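Local coordinates for protein CELL division inhibitor (Pyrococcus furiosus, PDB 1G3R) that probably binds and hydrolyses ATP as a MinD-type, P-loop ATPase of the cell-division inhibitor family, at residues 136-141 with 167-172; 9-14 with 145-150; 200-205 with 218-223. One frame throughout, in Å; residues are numbered along the deposited sequence.

Contact 1: residues 136-141 with 167-172. With ACP (phosphomethylphosphonic acid adenylate ester), chain C.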
# COMPACT_ATOMS: atom_id res chain seq x y z
N GLU A 136 1.39 8.16 -8.57
CA GLU A 136 0.63 8.85 -7.53
C GLU A 136 1.13 8.28 -6.22
O GLU A 136 1.70 7.18 -6.19
CB GLU A 136 -0.87 8.58 -7.71
CG GLU A 136 -1.45 9.11 -9.02
CD GLU A 136 -2.84 8.56 -9.33
OE1 GLU A 136 -3.73 8.65 -8.46
OE2 GLU A 136 -3.04 8.06 -10.46
N ALA A 137 0.94 9.01 -5.13
CA ALA A 137 1.38 8.55 -3.82
C ALA A 137 0.37 8.83 -2.72
O ALA A 137 -0.26 9.89 -2.70
CB ALA A 137 2.72 9.18 -3.45
N LEU A 138 0.23 7.87 -1.82
CA LEU A 138 -0.68 7.97 -0.70
C LEU A 138 0.15 7.86 0.56
O LEU A 138 0.70 6.81 0.86
CB LEU A 138 -1.71 6.84 -0.75
CG LEU A 138 -2.71 6.82 0.41
CD1 LEU A 138 -3.43 8.14 0.49
CD2 LEU A 138 -3.70 5.69 0.19
N LEU A 139 0.26 8.96 1.29
CA LEU A 139 1.05 8.97 2.50
C LEU A 139 0.27 8.36 3.66
O LEU A 139 -0.87 8.74 3.91
CB LEU A 139 1.46 10.41 2.85
CG LEU A 139 2.11 11.24 1.74
CD1 LEU A 139 2.43 12.63 2.26
CD2 LEU A 139 3.39 10.56 1.24
N VAL A 140 0.91 7.42 4.36
CA VAL A 140 0.30 6.76 5.51
C VAL A 140 1.06 7.20 6.76
O VAL A 140 2.29 7.16 6.78
CB VAL A 140 0.40 5.22 5.40
CG1 VAL A 140 -0.19 4.57 6.63
CG2 VAL A 140 -0.31 4.75 4.15
N THR A 141 0.34 7.60 7.80
CA THR A 141 1.02 8.04 9.01
C THR A 141 0.20 7.86 10.27
O THR A 141 -1.02 7.71 10.22
CB THR A 141 1.41 9.52 8.88
OG1 THR A 141 2.20 9.90 10.02
CG2 THR A 141 0.16 10.39 8.79
N GLY A 167 -2.39 12.86 -0.99
CA GLY A 167 -2.73 13.28 0.36
C GLY A 167 -2.27 12.22 1.33
O GLY A 167 -1.51 11.32 0.95
N PHE A 168 -2.72 12.28 2.57
CA PHE A 168 -2.30 11.28 3.53
C PHE A 168 -3.47 10.61 4.23
O PHE A 168 -4.63 10.98 4.05
CB PHE A 168 -1.38 11.90 4.58
CG PHE A 168 -2.09 12.80 5.55
CD1 PHE A 168 -2.05 12.53 6.92
CD2 PHE A 168 -2.78 13.93 5.11
CE1 PHE A 168 -2.69 13.38 7.83
CE2 PHE A 168 -3.42 14.78 6.01
CZ PHE A 168 -3.37 14.50 7.37
N VAL A 169 -3.12 9.62 5.04
CA VAL A 169 -4.07 8.85 5.81
C VAL A 169 -3.62 8.90 7.26
O VAL A 169 -2.45 8.63 7.56
CB VAL A 169 -4.09 7.38 5.35
CG1 VAL A 169 -5.01 6.57 6.24
CG2 VAL A 169 -4.52 7.28 3.90
N LEU A 170 -4.53 9.27 8.15
CA LEU A 170 -4.18 9.32 9.57
C LEU A 170 -4.66 7.99 10.15
O LEU A 170 -5.83 7.83 10.52
CB LEU A 170 -4.88 10.49 10.27
CG LEU A 170 -4.07 11.36 11.24
CD1 LEU A 170 -5.04 11.87 12.29
CD2 LEU A 170 -2.94 10.58 11.91
N ASN A 171 -3.74 7.04 10.22
CA ASN A 171 -4.04 5.71 10.71
C ASN A 171 -3.80 5.55 12.20
O ASN A 171 -2.95 6.24 12.77
CB ASN A 171 -3.17 4.69 9.97
CG ASN A 171 -3.56 3.26 10.28
OD1 ASN A 171 -2.72 2.37 10.26
ND2 ASN A 171 -4.83 3.04 10.56
N ARG A 172 -4.55 4.65 12.82
CA ARG A 172 -4.39 4.35 14.23
C ARG A 172 -4.95 5.40 15.19
O ARG A 172 -4.83 5.25 16.40
CB ARG A 172 -2.90 4.14 14.53
CG ARG A 172 -2.26 2.98 13.79
CD ARG A 172 -2.56 1.69 14.50
NE ARG A 172 -1.43 0.76 14.48
CZ ARG A 172 -1.25 -0.21 15.37
NH1 ARG A 172 -2.12 -0.38 16.35
NH2 ARG A 172 -0.19 -1.01 15.28
PG ACP C . 6.30 -2.35 7.93
O1G ACP C . 6.93 -1.10 8.06
O2G ACP C . 7.17 -3.44 8.32
O3G ACP C . 6.10 -2.49 6.43
PB ACP C . 3.37 -1.75 7.96
O1B ACP C . 3.36 -0.32 7.82
O2B ACP C . 2.97 -2.38 6.69
C3B ACP C . 4.81 -2.44 8.52
PA ACP C . 1.09 -3.10 8.95
O1A ACP C . 1.41 -4.47 8.82
O2A ACP C . 0.12 -2.63 7.99
O3A ACP C . 2.27 -2.16 8.97
O5' ACP C . 0.48 -2.97 10.32
C5' ACP C . 1.13 -3.35 11.57
C4' ACP C . 0.18 -4.04 12.47
O4' ACP C . -0.78 -3.10 13.05
C3' ACP C . -0.68 -5.08 11.80
O3' ACP C . -0.75 -6.27 12.58
C2' ACP C . -2.04 -4.48 11.67
O2' ACP C . -3.13 -5.40 11.72
C1' ACP C . -2.14 -3.51 12.77
N9 ACP C . -2.85 -2.25 12.41
C8 ACP C . -2.65 -1.31 11.39
N7 ACP C . -3.48 -0.31 11.38
C5 ACP C . -4.30 -0.56 12.46
C6 ACP C . -5.42 0.14 13.02
N6 ACP C . -5.83 1.28 12.46
N1 ACP C . -6.05 -0.39 14.15
C2 ACP C . -5.60 -1.56 14.70
N3 ACP C . -4.55 -2.28 14.24
C4 ACP C . -3.94 -1.74 13.12

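Contact 2: residues 9-14 with 145-150. With ACP (phosphomethylphosphonic acid adenylate ester), chain C.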
# COMPACT_ATOMS: atom_id res chain seq x y z
N SER A 9 5.14 5.58 3.64
CA SER A 9 5.22 6.23 4.94
C SER A 9 6.68 6.47 5.30
O SER A 9 7.57 5.71 4.88
CB SER A 9 4.56 5.37 6.02
OG SER A 9 4.71 5.96 7.30
N GLY A 10 6.94 7.52 6.07
CA GLY A 10 8.30 7.84 6.44
C GLY A 10 8.88 7.09 7.62
O GLY A 10 10.11 7.03 7.77
N LYS A 11 8.04 6.50 8.46
CA LYS A 11 8.55 5.79 9.63
C LYS A 11 8.49 4.27 9.58
O LYS A 11 9.53 3.60 9.53
CB LYS A 11 7.83 6.28 10.89
CG LYS A 11 8.40 5.71 12.18
CD LYS A 11 7.74 6.34 13.41
CE LYS A 11 7.92 7.85 13.42
NZ LYS A 11 9.35 8.24 13.25
N GLY A 12 7.28 3.72 9.61
CA GLY A 12 7.11 2.28 9.59
C GLY A 12 6.20 1.89 10.75
O GLY A 12 6.04 2.68 11.69
N GLY A 13 5.61 0.70 10.69
CA GLY A 13 4.71 0.27 11.75
C GLY A 13 3.47 1.14 11.72
O GLY A 13 2.65 1.14 12.64
N THR A 14 3.36 1.89 10.63
CA THR A 14 2.26 2.81 10.41
C THR A 14 1.01 2.14 9.82
O THR A 14 -0.10 2.64 9.98
CB THR A 14 2.71 3.96 9.48
OG1 THR A 14 3.33 3.41 8.31
CG2 THR A 14 3.72 4.86 10.20
N ILE A 145 4.21 12.67 16.35
CA ILE A 145 4.85 13.86 15.80
C ILE A 145 6.06 13.54 14.93
O ILE A 145 6.13 13.98 13.78
CB ILE A 145 5.28 14.82 16.94
CG1 ILE A 145 5.90 16.09 16.33
CG2 ILE A 145 6.24 14.13 17.90
CD1 ILE A 145 4.94 16.84 15.40
N SER A 146 7.00 12.77 15.46
CA SER A 146 8.18 12.40 14.70
C SER A 146 7.73 11.69 13.44
O SER A 146 8.40 11.74 12.41
CB SER A 146 9.08 11.48 15.52
OG SER A 146 8.43 10.25 15.78
N CYS A 147 6.58 11.03 13.53
CA CYS A 147 6.04 10.30 12.39
C CYS A 147 5.47 11.25 11.34
O CYS A 147 5.86 11.21 10.18
CB CYS A 147 4.95 9.34 12.85
SG CYS A 147 4.28 8.34 11.51
N LEU A 148 4.55 12.11 11.76
CA LEU A 148 3.94 13.07 10.85
C LEU A 148 4.98 13.89 10.11
O LEU A 148 4.78 14.27 8.95
CB LEU A 148 3.01 13.99 11.63
CG LEU A 148 1.75 13.31 12.15
CD1 LEU A 148 0.98 14.25 13.06
CD2 LEU A 148 0.89 12.90 10.96
N THR A 149 6.10 14.16 10.77
CA THR A 149 7.17 14.95 10.17
C THR A 149 7.89 14.21 9.05
O THR A 149 7.88 14.65 7.90
CB THR A 149 8.20 15.39 11.23
OG1 THR A 149 8.82 14.23 11.81
CG2 THR A 149 7.53 16.21 12.33
N ASP A 150 8.51 13.08 9.38
CA ASP A 150 9.23 12.30 8.39
C ASP A 150 8.37 12.01 7.18
O ASP A 150 8.76 12.29 6.04
CB ASP A 150 9.69 10.98 8.99
CG ASP A 150 10.40 11.17 10.30
OD1 ASP A 150 11.28 12.06 10.36
OD2 ASP A 150 10.10 10.43 11.26
PG ACP C . 6.30 -2.35 7.93
O1G ACP C . 6.93 -1.10 8.06
O2G ACP C . 7.17 -3.44 8.32
O3G ACP C . 6.10 -2.49 6.43
PB ACP C . 3.37 -1.75 7.96
O1B ACP C . 3.36 -0.32 7.82
O2B ACP C . 2.97 -2.38 6.69
C3B ACP C . 4.81 -2.44 8.52
PA ACP C . 1.09 -3.10 8.95
O1A ACP C . 1.41 -4.47 8.82
O2A ACP C . 0.12 -2.63 7.99
O3A ACP C . 2.27 -2.16 8.97
O5' ACP C . 0.48 -2.97 10.32
C5' ACP C . 1.13 -3.35 11.57
C4' ACP C . 0.18 -4.04 12.47
O4' ACP C . -0.78 -3.10 13.05
C3' ACP C . -0.68 -5.08 11.80
O3' ACP C . -0.75 -6.27 12.58
C2' ACP C . -2.04 -4.48 11.67
O2' ACP C . -3.13 -5.40 11.72
C1' ACP C . -2.14 -3.51 12.77
N9 ACP C . -2.85 -2.25 12.41
C8 ACP C . -2.65 -1.31 11.39
N7 ACP C . -3.48 -0.31 11.38
C5 ACP C . -4.30 -0.56 12.46
C6 ACP C . -5.42 0.14 13.02
N6 ACP C . -5.83 1.28 12.46
N1 ACP C . -6.05 -0.39 14.15
C2 ACP C . -5.60 -1.56 14.70
N3 ACP C . -4.55 -2.28 14.24
C4 ACP C . -3.94 -1.74 13.12

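Contact 3: residues 200-205 with 218-223. With ACP (phosphomethylphosphonic acid adenylate ester), chain C.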
# COMPACT_ATOMS: atom_id res chain seq x y z
N ASP A 200 -8.61 0.06 15.43
CA ASP A 200 -9.66 -0.94 15.58
C ASP A 200 -9.10 -2.36 15.57
O ASP A 200 -8.51 -2.79 14.58
CB ASP A 200 -10.67 -0.78 14.44
CG ASP A 200 -11.93 -1.58 14.66
OD1 ASP A 200 -11.88 -2.58 15.40
OD2 ASP A 200 -12.96 -1.22 14.07
N PRO A 201 -9.27 -3.11 16.67
CA PRO A 201 -8.79 -4.49 16.79
C PRO A 201 -9.23 -5.35 15.60
O PRO A 201 -8.56 -6.32 15.23
CB PRO A 201 -9.41 -4.96 18.10
CG PRO A 201 -9.44 -3.73 18.91
CD PRO A 201 -9.93 -2.69 17.92
N ALA A 202 -10.36 -4.98 15.00
CA ALA A 202 -10.90 -5.69 13.85
C ALA A 202 -9.91 -5.69 12.69
O ALA A 202 -9.84 -6.65 11.92
CB ALA A 202 -12.21 -5.05 13.40
N ILE A 203 -9.16 -4.61 12.55
CA ILE A 203 -8.18 -4.50 11.48
C ILE A 203 -7.08 -5.53 11.70
O ILE A 203 -6.57 -6.12 10.74
CB ILE A 203 -7.59 -3.08 11.41
CG1 ILE A 203 -8.66 -2.13 10.88
CG2 ILE A 203 -6.36 -3.06 10.54
CD1 ILE A 203 -8.19 -0.73 10.67
N ARG A 204 -6.71 -5.75 12.97
CA ARG A 204 -5.68 -6.73 13.31
C ARG A 204 -6.24 -8.13 13.13
O ARG A 204 -5.53 -9.05 12.73
CB ARG A 204 -5.23 -6.54 14.76
CG ARG A 204 -4.24 -7.61 15.24
CD ARG A 204 -2.91 -7.00 15.71
NE ARG A 204 -1.96 -8.00 16.19
CZ ARG A 204 -1.40 -8.94 15.42
NH1 ARG A 204 -0.55 -9.81 15.95
NH2 ARG A 204 -1.68 -8.99 14.12
N GLU A 205 -7.53 -8.31 13.41
CA GLU A 205 -8.16 -9.61 13.26
C GLU A 205 -8.11 -10.00 11.79
O GLU A 205 -7.83 -11.15 11.45
CB GLU A 205 -9.61 -9.57 13.73
CG GLU A 205 -10.11 -10.89 14.31
CD GLU A 205 -11.62 -10.91 14.53
OE1 GLU A 205 -12.18 -9.90 15.01
OE2 GLU A 205 -12.24 -11.95 14.24
N PRO A 218 -17.23 -6.30 7.89
CA PRO A 218 -17.87 -5.19 7.19
C PRO A 218 -18.48 -4.06 8.01
O PRO A 218 -18.36 -2.89 7.62
CB PRO A 218 -18.90 -5.90 6.31
CG PRO A 218 -19.26 -7.12 7.11
CD PRO A 218 -17.91 -7.57 7.57
N GLU A 219 -19.11 -4.39 9.13
CA GLU A 219 -19.76 -3.37 9.97
C GLU A 219 -18.82 -2.62 10.92
O GLU A 219 -19.19 -1.57 11.46
CB GLU A 219 -20.90 -3.99 10.78
CG GLU A 219 -22.04 -4.62 9.95
CD GLU A 219 -22.63 -3.66 8.94
OE1 GLU A 219 -22.76 -2.45 9.27
OE2 GLU A 219 -22.99 -4.11 7.82
N SER A 220 -17.63 -3.16 11.13
CA SER A 220 -16.65 -2.56 12.04
C SER A 220 -16.31 -1.14 11.63
O SER A 220 -16.49 -0.76 10.48
CB SER A 220 -15.37 -3.39 12.06
OG SER A 220 -14.68 -3.24 10.84
N LYS A 221 -15.80 -0.36 12.58
CA LYS A 221 -15.43 1.02 12.29
C LYS A 221 -14.33 1.08 11.24
O LYS A 221 -14.45 1.83 10.26
CB LYS A 221 -14.97 1.75 13.55
CG LYS A 221 -16.07 1.99 14.59
CD LYS A 221 -15.65 3.04 15.60
CE LYS A 221 -16.73 3.27 16.66
NZ LYS A 221 -16.74 2.21 17.72
N GLY A 222 -13.27 0.30 11.43
CA GLY A 222 -12.19 0.29 10.46
C GLY A 222 -12.68 -0.05 9.06
O GLY A 222 -12.24 0.54 8.07
N ALA A 223 -13.59 -1.00 8.97
CA ALA A 223 -14.13 -1.41 7.68
C ALA A 223 -14.76 -0.23 6.95
O ALA A 223 -14.44 0.03 5.78
CB ALA A 223 -15.15 -2.51 7.87
PG ACP C . 6.30 -2.35 7.93
O1G ACP C . 6.93 -1.10 8.06
O2G ACP C . 7.17 -3.44 8.32
O3G ACP C . 6.10 -2.49 6.43
PB ACP C . 3.37 -1.75 7.96
O1B ACP C . 3.36 -0.32 7.82
O2B ACP C . 2.97 -2.38 6.69
C3B ACP C . 4.81 -2.44 8.52
PA ACP C . 1.09 -3.10 8.95
O1A ACP C . 1.41 -4.47 8.82
O2A ACP C . 0.12 -2.63 7.99
O3A ACP C . 2.27 -2.16 8.97
O5' ACP C . 0.48 -2.97 10.32
C5' ACP C . 1.13 -3.35 11.57
C4' ACP C . 0.18 -4.04 12.47
O4' ACP C . -0.78 -3.10 13.05
C3' ACP C . -0.68 -5.08 11.80
O3' ACP C . -0.75 -6.27 12.58
C2' ACP C . -2.04 -4.48 11.67
O2' ACP C . -3.13 -5.40 11.72
C1' ACP C . -2.14 -3.51 12.77
N9 ACP C . -2.85 -2.25 12.41
C8 ACP C . -2.65 -1.31 11.39
N7 ACP C . -3.48 -0.31 11.38
C5 ACP C . -4.30 -0.56 12.46
C6 ACP C . -5.42 0.14 13.02
N6 ACP C . -5.83 1.28 12.46
N1 ACP C . -6.05 -0.39 14.15
C2 ACP C . -5.60 -1.56 14.70
N3 ACP C . -4.55 -2.28 14.24
C4 ACP C . -3.94 -1.74 13.12
O HOH W 1 -15.34 -1.00 15.05

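Contact 1: residues 136-141 with 167-172
The methyl CG2 of Thr141 lies at the edge of the Phe168 ring, near the ring plane and 3.6 Å from CD1. Phe168 CG sits between its own backbone N and carbonyl carbon (chi1 72°), a turn that carries the far end of the ring away from strand 136-141 and presents the CD1 side to the threonine. One bridge earlier along strand 136-141, CB of Leu139 meets CB of Phe168 at 3.6 Å. Leu139, Thr141, Phe168 and Leu170 share this face of the sheet, where helix 145-161 packs against Leu139 and Thr141. On the other face, CD1 of Leu138 reaches across to Val169 CG2 at 3.7 Å; with CG anti to the backbone N (chi1 178°), the leucine tip swings nearer to the neighbouring strand than its CB. The two strands run parallel, 26° apart, and with helix 145-161 between them in sequence they form a beta-alpha-beta crossover of the P-loop NTPase sheet. Leu139 N donates to Gly167 O (3.0 Å), and Leu139 O accepts from Val169 N (2.7 Å). One step on, Thr141 N donates to Val169 O (3.0 Å) and Thr141 O takes Asn171 N (2.8 Å). That last bond ties down the backbone of Asn171, a nucleotide-binding residue, just before the chain turns a corner at Arg172. There the guanidinium lies with one face against the adenine of the ATP analogue, adenine C4 lying 3.7 Å above the guanidinium plane, offset toward its rim, while NH1 forms a salt bridge with Glu199.

Contact 2: residues 9-14 with 145-150
Lys11 stretches from the P-loop to the first turns of helix 145-161, its CE resting 3.4 Å from Cys147 CB. The sequence Ser-Gly-Lys-Gly-Gly-Thr-Gly-Lys around it is the deviant Walker A motif of MinD-type ATPases, and Lys11 is the extra, earlier lysine that distinguishes it. CG stands anti to the backbone N (chi1 -174°), which carries the aliphatic chain outward along the flank of Cys147; bends at chi3 and chi4 then curl the ammonium over toward the helix surface. NZ ends in a salt bridge with Asp150 OD2 (3.1 Å), approaching that oxygen nearly along its C-O bond, and makes a weak hydrogen bond to Ser146 OG (3.4 Å). An alanine here is likely to leave Asp150 without its cationic mate and the side of Cys147 without its methylene cover. Next to the lysine in sequence, Gly10 brings the loop against the helix, its CA 5.0 Å from that of Asp150, with no CB to keep the loop off the helix backbone there. Gly10 N is itself held by Thr151 OG1 of the same helix. At the other end of the loop, Thr14 places OG1 between its backbone N and carbonyl carbon (chi1 51°), which turns the methyl CG2 to Cys147 SG at 3.8 Å. On the nucleotide side of the loop, Gly13 N points at the gamma phosphate of the ATP analogue, making a weak hydrogen bond of 3.4 Å to its O1G.

Contact 3: residues 200-205 with 218-223
The adenine pocket is closed on one side by the start of helix 201-209, and this contact fastens that start to the start of helix 221-235. Asp200 faces both ways. Its backbone N donates to adenine N1 of the ATP analogue (2.9 Å), whereas its side chain, with CG anti to that same N (chi1 -169°), extends away from the base and into the other segment. The two carboxylate oxygens divide the work. OD1 takes Ala202 N at 2.9 Å from above the carboxylate plane, the N-cap bond of helix 201-209. OD2 receives Gly222 N at 3.1 Å in a nearly straight bond (170° at the hydrogen), on its anti side and somewhat out of plane. A water also donates to OD2 (2.6 Å) and accepts from Lys221 N, so amides at the beginnings of two helices, Ala202 and Gly222 directly and Lys221 through the water, converge on one carboxylate; the helix dipoles would probably help to keep it negatively charged. Ser220 caps the second helix, its OG accepting a hydrogen bond from Ala223 N (3.1 Å) and also hydrogen-bonded to Lys217 O. Beside these polar links the CB atoms of Ala202 and Ser220 pack at 3.8 Å. Gly222, without a CB, lets the second helix come close to Asp200 and to Ile203, whose CD1 meets its CA. Ile203 in turn lies over the adenine face opposite Arg172, with CD1 3.7 Å from C6 and CG2 over C4 and C5. Farther out, Arg204 NH2 comes within 3.3 Å of the ribose O3'. Around the pair, Ile203 also packs on Ile197 of strand 193-198, Ala213 of helix 213-216 and Phe226 of helix 221-235, while Lys221 rests on Pro198 at the end of that edge strand.

All three contacts border the same nucleotide analogue, at different places. Contacts 1 and 2 have centres 10 Å apart and touch; their segments alternate along the chain, since the P-loop leaves strand 3-8, the neighbour of strand 136-141, and leans on helix 145-161, the connection between the two strands of contact 1. Contact 3 follows later in sequence, beyond edge strand 193-198, its centre about 18 Å from that of contact 1 and 22 Å from that of contact 2. Phosphate loop, central sheet and C-terminal helices thus meet round one ligand, contact 2 nearest the phosphates and contacts 1 and 3 holding opposite faces of the adenine.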